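Side-chain contacts in 2-oxoglutarate-dependent dioxygenase tropC (Talaromyces stipitatus, PDB 6XJJ), which acts as an iron- and 2-oxoglutarate-dependent dioxygenase in the biosynthesis of fungal tropolones: residues A[48-53]-A[189-194]; A[183-188]-A[279-284]. All blocks are in the same frame, centred on the assembly; numbering follows the deposited sequence.

Contact 1 of 2, residues A[48-53]-A[189-194]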
ATOM      1  N   ALA A  48     -21.256  -3.997   4.247  1.00 61.87           N
ATOM      2  CA  ALA A  48     -22.491  -3.232   4.152  1.00 67.24           C
ATOM      3  C   ALA A  48     -22.356  -2.086   3.157  1.00 79.48           C
ATOM      4  O   ALA A  48     -23.283  -1.813   2.387  1.00 66.34           O
ATOM      5  CB  ALA A  48     -22.891  -2.713   5.530  1.00 67.43           C
ATOM      6  N   TRP A  49     -21.205  -1.415   3.142  1.00 74.00           N
ATOM      7  CA  TRP A  49     -21.063  -0.245   2.285  1.00 75.68           C
ATOM      8  C   TRP A  49     -21.051  -0.651   0.813  1.00 76.67           C
ATOM      9  O   TRP A  49     -21.564   0.084  -0.041  1.00 72.93           O
ATOM     10  CB  TRP A  49     -19.787   0.514   2.660  1.00 69.64           C
ATOM     11  CG  TRP A  49     -19.793   1.976   2.285  1.00 66.87           C
ATOM     12  CD1 TRP A  49     -20.242   3.020   3.067  1.00 69.59           C
ATOM     13  CD2 TRP A  49     -19.334   2.565   1.065  1.00 51.78           C
ATOM     14  NE1 TRP A  49     -20.089   4.219   2.400  1.00 53.08           N
ATOM     15  CE2 TRP A  49     -19.537   3.966   1.171  1.00 57.85           C
ATOM     16  CE3 TRP A  49     -18.775   2.053  -0.104  1.00 55.27           C
ATOM     17  CZ2 TRP A  49     -19.199   4.848   0.150  1.00 69.21           C
ATOM     18  CZ3 TRP A  49     -18.439   2.937  -1.127  1.00 71.01           C
ATOM     19  CH2 TRP A  49     -18.654   4.316  -0.991  1.00 90.44           C
ATOM     20  N   LEU A  50     -20.490  -1.824   0.504  1.00 71.35           N
ATOM     21  CA  LEU A  50     -20.500  -2.358  -0.854  1.00 77.01           C
ATOM     22  C   LEU A  50     -21.814  -3.030  -1.238  1.00 78.75           C
ATOM     23  O   LEU A  50     -22.072  -3.204  -2.432  1.00 73.98           O
ATOM     24  CB  LEU A  50     -19.372  -3.377  -1.026  1.00 63.14           C
ATOM     25  CG  LEU A  50     -17.935  -2.880  -1.093  1.00 68.52           C
ATOM     26  CD1 LEU A  50     -16.966  -4.066  -1.070  1.00 63.97           C
ATOM     27  CD2 LEU A  50     -17.735  -2.035  -2.352  1.00 54.27           C
ATOM     28  N   SER A  51     -22.626  -3.446  -0.272  1.00 76.86           N
ATOM     29  CA  SER A  51     -23.910  -4.062  -0.574  1.00 67.28           C
ATOM     30  C   SER A  51     -24.915  -3.013  -1.033  1.00 79.02           C
ATOM     31  O   SER A  51     -24.942  -1.891  -0.519  1.00 82.95           O
ATOM     32  CB  SER A  51     -24.443  -4.802   0.655  1.00 78.00           C
ATOM     33  OG  SER A  51     -25.732  -5.344   0.415  1.00 87.76           O
ATOM     34  N   SER A  52     -25.737  -3.379  -2.016  1.00 85.89           N
ATOM     35  CA  SER A  52     -26.764  -2.486  -2.537  1.00 88.04           C
ATOM     36  C   SER A  52     -28.113  -2.690  -1.859  1.00 77.87           C
ATOM     37  O   SER A  52     -29.092  -2.043  -2.245  1.00 78.52           O
ATOM     38  CB  SER A  52     -26.901  -2.659  -4.053  1.00 72.29           C
ATOM     39  OG  SER A  52     -27.326  -3.962  -4.392  1.00 76.29           O
ATOM     40  N   THR A  53     -28.184  -3.567  -0.853  1.00 82.95           N
ATOM     41  CA  THR A  53     -29.412  -3.812  -0.106  1.00 80.64           C
ATOM     42  C   THR A  53     -29.269  -3.588   1.393  1.00 76.55           C
ATOM     43  O   THR A  53     -30.278  -3.633   2.103  1.00 79.24           O
ATOM     44  CB  THR A  53     -29.903  -5.253  -0.337  1.00 75.66           C
ATOM     45  OG1 THR A  53     -28.927  -6.185   0.139  1.00 90.30           O
ATOM     46  CG2 THR A  53     -30.126  -5.501  -1.811  1.00 86.08           C
ATOM     47  N   VAL A 189      -9.506   0.935  -3.515  1.00 64.54           N
ATOM     48  CA  VAL A 189      -9.057   2.184  -2.913  1.00 69.77           C
ATOM     49  C   VAL A 189     -10.054   3.288  -3.219  1.00 68.85           C
ATOM     50  O   VAL A 189     -10.187   4.246  -2.449  1.00 61.76           O
ATOM     51  CB  VAL A 189      -7.638   2.556  -3.387  1.00 67.97           C
ATOM     52  CG1 VAL A 189      -7.648   3.110  -4.794  1.00 72.94           C
ATOM     53  CG2 VAL A 189      -7.002   3.528  -2.425  1.00 70.95           C
ATOM     54  N   SER A 190     -10.772   3.179  -4.341  1.00 65.74           N
ATOM     55  CA  SER A 190     -11.828   4.140  -4.640  1.00 65.67           C
ATOM     56  C   SER A 190     -12.978   4.006  -3.651  1.00 62.28           C
ATOM     57  O   SER A 190     -13.568   5.009  -3.229  1.00 59.72           O
ATOM     58  CB  SER A 190     -12.327   3.942  -6.066  1.00 68.89           C
ATOM     59  OG  SER A 190     -11.289   4.162  -7.003  1.00 68.67           O
ATOM     60  N   THR A 191     -13.309   2.769  -3.275  1.00 61.13           N
ATOM     61  CA  THR A 191     -14.287   2.542  -2.217  1.00 66.42           C
ATOM     62  C   THR A 191     -13.813   3.154  -0.902  1.00 70.87           C
ATOM     63  O   THR A 191     -14.559   3.875  -0.228  1.00 63.91           O
ATOM     64  CB  THR A 191     -14.528   1.037  -2.052  1.00 60.33           C
ATOM     65  OG1 THR A 191     -14.984   0.483  -3.290  1.00 69.02           O
ATOM     66  CG2 THR A 191     -15.557   0.764  -0.961  1.00 62.10           C
ATOM     67  N   ILE A 192     -12.563   2.873  -0.525  1.00 61.74           N
ATOM     68  CA  ILE A 192     -12.008   3.401   0.718  1.00 64.57           C
ATOM     69  C   ILE A 192     -12.078   4.920   0.734  1.00 62.52           C
ATOM     70  O   ILE A 192     -12.444   5.527   1.747  1.00 57.62           O
ATOM     71  CB  ILE A 192     -10.565   2.891   0.902  1.00 69.02           C
ATOM     72  CG1 ILE A 192     -10.576   1.374   1.120  1.00 72.22           C
ATOM     73  CG2 ILE A 192      -9.886   3.571   2.092  1.00 63.04           C
ATOM     74  CD1 ILE A 192      -9.225   0.704   1.003  1.00 75.45           C
ATOM     75  N   VAL A 193     -11.730   5.561  -0.382  1.00 68.55           N
ATOM     76  CA  VAL A 193     -11.749   7.020  -0.437  1.00 65.64           C
ATOM     77  C   VAL A 193     -13.144   7.561  -0.158  1.00 73.44           C
ATOM     78  O   VAL A 193     -13.304   8.535   0.587  1.00 63.69           O
ATOM     79  CB  VAL A 193     -11.212   7.504  -1.793  1.00 70.88           C
ATOM     80  CG1 VAL A 193     -11.509   8.979  -1.985  1.00 62.16           C
ATOM     81  CG2 VAL A 193      -9.706   7.266  -1.858  1.00 67.44           C
ATOM     82  N   ARG A 194     -14.174   6.956  -0.755  1.00 71.12           N
ATOM     83  CA  ARG A 194     -15.520   7.491  -0.584  1.00 66.85           C
ATOM     84  C   ARG A 194     -16.021   7.293   0.837  1.00 63.99           C
ATOM     85  O   ARG A 194     -16.818   8.102   1.328  1.00 64.84           O
ATOM     86  CB  ARG A 194     -16.479   6.832  -1.571  1.00 69.45           C
ATOM     87  CG  ARG A 194     -16.086   7.022  -3.018  1.00 77.15           C
ATOM     88  CD  ARG A 194     -17.120   6.466  -3.977  1.00 63.71           C
ATOM     89  NE  ARG A 194     -16.571   6.392  -5.327  1.00 67.72           N
ATOM     90  CZ  ARG A 194     -16.039   5.297  -5.871  1.00 86.67           C
ATOM     91  NH1 ARG A 194     -16.046   4.140  -5.217  1.00 71.83           N
ATOM     92  NH2 ARG A 194     -15.542   5.349  -7.099  1.00 81.73           N
TER

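Contact 2 of 2, residues A[183-188]-A[279-284]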
ATOM      1  N   ALA A 183      -5.998  -3.520 -10.922  1.00 61.19           N
ATOM      2  CA  ALA A 183      -7.359  -3.049 -11.149  1.00 64.54           C
ATOM      3  C   ALA A 183      -8.232  -3.289  -9.926  1.00 59.38           C
ATOM      4  O   ALA A 183      -8.980  -2.401  -9.496  1.00 61.92           O
ATOM      5  CB  ALA A 183      -7.947  -3.739 -12.373  1.00 60.91           C
ATOM      6  N   LEU A 184      -8.158  -4.491  -9.351  1.00 64.18           N
ATOM      7  CA  LEU A 184      -8.889  -4.761  -8.118  1.00 63.30           C
ATOM      8  C   LEU A 184      -8.473  -3.798  -7.019  1.00 69.18           C
ATOM      9  O   LEU A 184      -9.319  -3.317  -6.258  1.00 72.30           O
ATOM     10  CB  LEU A 184      -8.661  -6.206  -7.672  1.00 67.09           C
ATOM     11  CG  LEU A 184      -9.173  -7.312  -8.589  1.00 63.92           C
ATOM     12  CD1 LEU A 184      -8.712  -8.671  -8.089  1.00 68.11           C
ATOM     13  CD2 LEU A 184     -10.677  -7.276  -8.668  1.00 60.90           C
ATOM     14  N   MET A 185      -7.175  -3.488  -6.923  1.00 61.30           N
ATOM     15  CA  MET A 185      -6.744  -2.525  -5.916  1.00 65.55           C
ATOM     16  C   MET A 185      -7.305  -1.135  -6.195  1.00 62.53           C
ATOM     17  O   MET A 185      -7.851  -0.491  -5.291  1.00 72.05           O
ATOM     18  CB  MET A 185      -5.223  -2.446  -5.837  1.00 64.84           C
ATOM     19  CG  MET A 185      -4.472  -3.686  -5.357  1.00 60.07           C
ATOM     20  SD  MET A 185      -5.224  -4.459  -3.915  1.00 75.44           S
ATOM     21  CE  MET A 185      -5.373  -3.070  -2.841  1.00 68.18           C
ATOM     22  N   LEU A 186      -7.170  -0.642  -7.431  1.00 61.28           N
ATOM     23  CA  LEU A 186      -7.762   0.652  -7.765  1.00 59.47           C
ATOM     24  C   LEU A 186      -9.235   0.705  -7.382  1.00 66.28           C
ATOM     25  O   LEU A 186      -9.716   1.725  -6.872  1.00 68.34           O
ATOM     26  CB  LEU A 186      -7.594   0.957  -9.254  1.00 63.72           C
ATOM     27  CG  LEU A 186      -8.344   2.210  -9.727  1.00 73.81           C
ATOM     28  CD1 LEU A 186      -7.936   3.428  -8.933  1.00 58.26           C
ATOM     29  CD2 LEU A 186      -8.107   2.459 -11.203  1.00 70.59           C
ATOM     30  N   ASP A 187      -9.971  -0.381  -7.615  1.00 66.52           N
ATOM     31  CA  ASP A 187     -11.387  -0.371  -7.273  1.00 67.61           C
ATOM     32  C   ASP A 187     -11.586  -0.287  -5.767  1.00 64.68           C
ATOM     33  O   ASP A 187     -12.443   0.463  -5.285  1.00 70.56           O
ATOM     34  CB  ASP A 187     -12.077  -1.616  -7.810  1.00 76.69           C
ATOM     35  CG  ASP A 187     -13.550  -1.617  -7.502  1.00 74.71           C
ATOM     36  OD1 ASP A 187     -14.278  -0.786  -8.083  1.00 98.28           O
ATOM     37  OD2 ASP A 187     -13.971  -2.416  -6.642  1.00 83.55           O
ATOM     38  N   LEU A 188     -10.820  -1.072  -5.013  1.00 64.56           N
ATOM     39  CA  LEU A 188     -10.944  -1.054  -3.561  1.00 62.71           C
ATOM     40  C   LEU A 188     -10.556   0.301  -2.981  1.00 73.17           C
ATOM     41  O   LEU A 188     -11.209   0.789  -2.051  1.00 64.86           O
ATOM     42  CB  LEU A 188     -10.092  -2.168  -2.956  1.00 61.63           C
ATOM     43  CG  LEU A 188      -9.982  -2.216  -1.430  1.00 69.88           C
ATOM     44  CD1 LEU A 188     -11.340  -2.352  -0.783  1.00 62.21           C
ATOM     45  CD2 LEU A 188      -9.097  -3.380  -1.022  1.00 65.52           C
ATOM     46  N   ASP A 279      -8.198 -13.070   4.894  1.00 93.88           N
ATOM     47  CA  ASP A 279      -9.037 -12.373   3.918  1.00 95.69           C
ATOM     48  C   ASP A 279      -9.109 -10.879   4.211  1.00 84.47           C
ATOM     49  O   ASP A 279     -10.159 -10.251   4.070  1.00 84.54           O
ATOM     50  CB  ASP A 279     -10.438 -12.977   3.864  1.00 96.64           C
ATOM     51  CG  ASP A 279     -10.441 -14.362   3.266  1.00121.87           C
ATOM     52  OD1 ASP A 279      -9.437 -14.717   2.614  1.00118.90           O
ATOM     53  OD2 ASP A 279     -11.435 -15.097   3.444  1.00132.24           O
ATOM     54  N   ALA A 280      -7.982 -10.300   4.604  1.00 86.59           N
ATOM     55  CA  ALA A 280      -7.946  -8.899   4.970  1.00 74.70           C
ATOM     56  C   ALA A 280      -6.869  -8.188   4.171  1.00 68.14           C
ATOM     57  O   ALA A 280      -5.947  -8.805   3.635  1.00 73.13           O
ATOM     58  CB  ALA A 280      -7.700  -8.716   6.471  1.00 66.80           C
ATOM     59  N   PHE A 281      -7.034  -6.878   4.063  1.00 65.70           N
ATOM     60  CA  PHE A 281      -5.970  -5.983   3.649  1.00 77.38           C
ATOM     61  C   PHE A 281      -5.693  -5.001   4.781  1.00 69.09           C
ATOM     62  O   PHE A 281      -6.604  -4.619   5.524  1.00 65.88           O
ATOM     63  CB  PHE A 281      -6.356  -5.226   2.378  1.00 72.48           C
ATOM     64  CG  PHE A 281      -6.628  -6.117   1.204  1.00 72.78           C
ATOM     65  CD1 PHE A 281      -5.595  -6.543   0.388  1.00 62.42           C
ATOM     66  CD2 PHE A 281      -7.922  -6.533   0.920  1.00 67.28           C
ATOM     67  CE1 PHE A 281      -5.843  -7.362  -0.697  1.00 77.21           C
ATOM     68  CE2 PHE A 281      -8.179  -7.357  -0.163  1.00 67.45           C
ATOM     69  CZ  PHE A 281      -7.138  -7.772  -0.974  1.00 77.50           C
ATOM     70  N   VAL A 282      -4.428  -4.593   4.910  1.00 68.09           N
ATOM     71  CA  VAL A 282      -4.049  -3.564   5.875  1.00 76.99           C
ATOM     72  C   VAL A 282      -4.144  -2.212   5.196  1.00 65.15           C
ATOM     73  O   VAL A 282      -3.563  -1.998   4.126  1.00 63.01           O
ATOM     74  CB  VAL A 282      -2.631  -3.788   6.425  1.00 62.02           C
ATOM     75  CG1 VAL A 282      -2.236  -2.643   7.352  1.00 75.18           C
ATOM     76  CG2 VAL A 282      -2.532  -5.083   7.163  1.00 63.99           C
ATOM     77  N   ILE A 283      -4.873  -1.302   5.826  1.00 65.85           N
ATOM     78  CA  ILE A 283      -5.136   0.022   5.288  1.00 71.06           C
ATOM     79  C   ILE A 283      -4.524   1.026   6.243  1.00 64.76           C
ATOM     80  O   ILE A 283      -4.742   0.941   7.456  1.00 72.95           O
ATOM     81  CB  ILE A 283      -6.644   0.279   5.146  1.00 74.98           C
ATOM     82  CG1 ILE A 283      -7.338  -0.844   4.367  1.00 64.52           C
ATOM     83  CG2 ILE A 283      -6.892   1.640   4.513  1.00 67.31           C
ATOM     84  CD1 ILE A 283      -6.844  -1.044   2.976  1.00 61.60           C
ATOM     85  N   ASN A 284      -3.754   1.968   5.708  1.00 72.79           N
ATOM     86  CA  ASN A 284      -3.282   3.082   6.516  1.00 63.22           C
ATOM     87  C   ASN A 284      -3.309   4.375   5.719  1.00 60.43           C
ATOM     88  O   ASN A 284      -3.277   4.381   4.485  1.00 63.41           O
ATOM     89  CB  ASN A 284      -1.864   2.872   7.020  1.00 64.00           C
ATOM     90  CG  ASN A 284      -0.887   2.700   5.906  1.00 54.98           C
ATOM     91  OD1 ASN A 284      -1.186   2.037   4.923  1.00 88.62           O
ATOM     92  ND2 ASN A 284       0.208   3.437   5.964  1.00 61.83           N
TER

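Contact 1 of 2, residues A[48-53]-A[189-194]
Trp49 and Leu50, at the end of the short helix 47-50, face Thr191 and Arg194 on the long helix 171-204; the backbones stay well apart, the nearest CA atoms, those of Leu50 and Thr191, being 8.0 Å from each other. This is helix-to-helix packing in a 2-oxoglutarate-dependent dioxygenase, where the N-terminal region lies against the long helix that flanks the double-stranded beta-helix core. Trp49 has the largest share of the buried surface, with Thr191 close behind. With CG anti to the backbone N (chi1 -156°), the Trp49 side chain leaves the backbone toward the long helix and brings its six-membered ring against it. Thr191 CG2 lies 3.6 Å from Trp49 CE3, while Thr191 O lies over one ring face. The same methyl also meets Leu50, whose CD2 is 3.8 Å from Thr191 CG2, whereas Thr191 OG1 is hydrogen-bonded to Asp187 O within its own helix. Arg194 contributes its aliphatic part: its guanidinium plane is nearly parallel to the indole, but the touching atoms are CB and CD. Arg194 CB approaches Trp49 CH2 obliquely, and Arg194 CD comes in the indole plane to the edge, 4.0 Å from Trp49 CH2.

Contact 2 of 2, residues A[183-188]-A[279-284]
Phe281, Leu188 and Met185 make this buried apolar contact, the phenyl ring reaching from the strand to two side chains one helical turn apart; with the CA atoms of Leu188 and Phe281 10.1 Å from each other, side chains alone bridge the gap. Leu188 CB already points toward the strand, and CG anti to the backbone N (chi1 174°) sets the branched end so that its CD2 meets the ring, 3.9 Å from Phe281 CD2 and 4.2 Å from Phe281 CE2, an oblique approach to the CD2-CE2 bond. Here helix 171-204 packs on the major sheet of the double-stranded beta-helix fold of 2-oxoglutarate-dependent dioxygenases, to which strand 281-285 belongs. Ile251, on the adjacent strand 249-253, touches both Met185 and Phe281, while the ring of His81 packs edge-to-face with Phe281. Farther along, Asn284 ND2 is hydrogen-bonded to Asp245 OD2, a carboxylate of the iron site. The first side-chain bond of Met185 points neither at the strand nor away from it, but the bend at chi2 (-44°) brings the sulfur nearer. The resulting Met-aromatic contact puts Met185 SD 5.0 Å from the Phe281 ring centroid, 35° off the ring normal, with Phe281 CE1 as its closest ring atom at 4.4 Å.

Overall arrangement
Both contacts use helix 171-204, on consecutive segments, and their centres are about 12 Å apart. Contact 2 is the core one: its centre is about 8 Å from the centre of the chain, and all three touching residues are buried. Contact 1 lies farther out, about 18 Å from that centre, and is only partly buried. The chemistry changes accordingly, from a methionine sulfur and a leucine methyl against a strand phenyl to an indole against a threonine methyl and the aliphatic part of an arginine. Neither relies on hydrogen bonds between its segments. They are joined directly where Ile192 CD1 packs 3.6 Å from Ile283 CD1, linking the helix segment of contact 1 to the strand of contact 2.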